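Local coordinates for protein cystatin F (Homo sapiens, PDB 2CH9) that inhibits papain-like cysteine proteases such as papain and cathepsin L, and is a secreted, disulfide-linked homodimer of the cystatin family that may act in immune regulation, at residues W110-P113 / W114-H117. Numbering follows the deposited sequence.
Sequences WVVP and WLQH. With ZN (zinc ion), chain G.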
loop_
_atom_site.group_PDB
_atom_site.type_symbol
_atom_site.label_atom_id
_atom_site.label_comp_id
_atom_site.label_asym_id
_atom_site.label_seq_id
_atom_site.Cartn_x
_atom_site.Cartn_y
_atom_site.Cartn_z
ATOM N N TRP A 110 -0.098 -10.170 -0.348
ATOM C CA TRP A 110 0.683 -10.343 -1.568
ATOM C C TRP A 110 0.672 -11.813 -1.955
ATOM O O TRP A 110 1.078 -12.670 -1.159
ATOM C CB TRP A 110 2.122 -9.853 -1.357
ATOM C CG TRP A 110 2.985 -9.886 -2.606
ATOM C CD1 TRP A 110 2.685 -9.362 -3.845
ATOM C CD2 TRP A 110 4.294 -10.454 -2.723
ATOM N NE1 TRP A 110 3.724 -9.579 -4.715
ATOM C CE2 TRP A 110 4.725 -10.244 -4.057
ATOM C CE3 TRP A 110 5.151 -11.103 -1.829
ATOM C CZ2 TRP A 110 5.975 -10.678 -4.518
ATOM C CZ3 TRP A 110 6.384 -11.534 -2.286
ATOM C CH2 TRP A 110 6.786 -11.316 -3.624
ATOM N N VAL A 111 0.182 -12.112 -3.154
ATOM C CA VAL A 111 0.045 -13.504 -3.585
ATOM C C VAL A 111 0.804 -13.712 -4.886
ATOM O O VAL A 111 0.617 -12.956 -5.848
ATOM C CB VAL A 111 -1.439 -13.916 -3.750
ATOM C CG1 VAL A 111 -1.571 -15.408 -4.064
ATOM C CG2 VAL A 111 -2.229 -13.558 -2.495
ATOM N N VAL A 112 1.690 -14.705 -4.894
ATOM C CA VAL A 112 2.390 -15.092 -6.114
ATOM C C VAL A 112 2.055 -16.560 -6.448
ATOM O O VAL A 112 2.789 -17.473 -6.054
ATOM C CB VAL A 112 3.917 -14.854 -6.028
ATOM C CG1 VAL A 112 4.537 -14.954 -7.406
ATOM C CG2 VAL A 112 4.215 -13.476 -5.443
ATOM N N PRO A 113 0.936 -16.787 -7.173
ATOM C CA PRO A 113 0.413 -18.143 -7.407
ATOM C C PRO A 113 1.364 -19.029 -8.177
ATOM O O PRO A 113 1.385 -20.247 -7.953
ATOM C CB PRO A 113 -0.861 -17.896 -8.225
ATOM C CG PRO A 113 -1.240 -16.487 -7.897
ATOM C CD PRO A 113 0.076 -15.775 -7.811
ATOM N N TRP A 114 2.160 -18.451 -9.070
ATOM C CA TRP A 114 3.112 -19.283 -9.817
ATOM C C TRP A 114 4.313 -19.710 -8.973
ATOM O O TRP A 114 5.055 -20.615 -9.353
ATOM C CB TRP A 114 3.542 -18.636 -11.144
ATOM C CG TRP A 114 4.110 -17.257 -11.033
ATOM C CD1 TRP A 114 5.432 -16.915 -10.981
ATOM C CD2 TRP A 114 3.377 -16.029 -11.006
ATOM N NE1 TRP A 114 5.565 -15.546 -10.909
ATOM C CE2 TRP A 114 4.320 -14.979 -10.926
ATOM C CE3 TRP A 114 2.013 -15.713 -11.043
ATOM C CZ2 TRP A 114 3.946 -13.641 -10.868
ATOM C CZ3 TRP A 114 1.639 -14.383 -10.975
ATOM C CH2 TRP A 114 2.604 -13.361 -10.893
ATOM N N LEU A 115 4.507 -19.063 -7.826
ATOM C CA LEU A 115 5.557 -19.482 -6.900
ATOM C C LEU A 115 4.991 -20.102 -5.626
ATOM O O LEU A 115 5.730 -20.326 -4.670
ATOM C CB LEU A 115 6.501 -18.320 -6.570
ATOM C CG LEU A 115 7.328 -17.695 -7.699
ATOM C CD1 LEU A 115 8.160 -16.535 -7.162
ATOM C CD2 LEU A 115 8.215 -18.724 -8.408
ATOM N N GLN A 116 3.685 -20.382 -5.630
ATOM C CA GLN A 116 2.943 -20.904 -4.461
ATOM C C GLN A 116 3.193 -20.139 -3.149
ATOM O O GLN A 116 3.357 -20.739 -2.084
ATOM C CB GLN A 116 3.207 -22.396 -4.246
ATOM C CG GLN A 116 2.653 -23.299 -5.327
ATOM C CD GLN A 116 3.738 -23.834 -6.243
ATOM O OE1 GLN A 116 4.295 -23.103 -7.074
ATOM N NE2 GLN A 116 4.039 -25.123 -6.105
ATOM N N HIS A 117 3.205 -18.816 -3.236
ATOM C CA HIS A 117 3.577 -17.981 -2.108
ATOM C C HIS A 117 2.467 -16.985 -1.835
ATOM O O HIS A 117 1.812 -16.518 -2.751
ATOM C CB HIS A 117 4.889 -17.258 -2.423
ATOM C CG HIS A 117 5.324 -16.287 -1.370
ATOM N ND1 HIS A 117 6.031 -16.669 -0.250
ATOM C CD2 HIS A 117 5.166 -14.945 -1.277
ATOM C CE1 HIS A 117 6.291 -15.605 0.488
ATOM N NE2 HIS A 117 5.774 -14.547 -0.111
HETATM ZN ZN ZN G . 5.960 -18.442 0.779
HETATM O O HOH W 1 3.891 -18.814 1.530
HETATM O O HOH W 2 8.094 -18.510 0.438
#
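Val-112 and His-117 form an antiparallel hydrogen-bonded pair closing the hairpin between strands 102-112 and 117-126; its Pro-Trp turn, as in other cystatins, is probably the second protease-binding hairpin. Among backbone bonds, the Val-112 N-H donates to His-117 O at 2.8 Å. Val-112 O accepts twice, from Leu-115 N at 2.9 Å and, nearly straight, from His-117 N at 3.1 Å, the donors lying on opposite faces of its carbonyl plane. Gln-116, in a left-handed conformation (phi 48°, psi 43°), sits with His-117 opposite Val-112 in a G1 beta bulge.

Apolar contacts centre on the same valine. With Trp-114 CG set between its backbone N and carbonyl carbon, the indole folds back so that one face lies over Val-112 CG1, which makes a CH-pi contact 3.8 Å from the five-membered ring centroid. Leu-115 CG packs on Val-112 CG1 at 3.9 Å.

Trp-110 meets the His-117 imidazole obliquely, planes at 71°, Trp-110 CZ3 to His-117 CD2 3.8 Å. An alanine in place of Trp-110 would probably leave Val-64 O without its indole N-H donor and the imidazole without this flank. Glu-119 OE2 hydrogen-bonds His-117 NE2, while His-117 ND1 binds zinc at 2.0 Å alongside two waters.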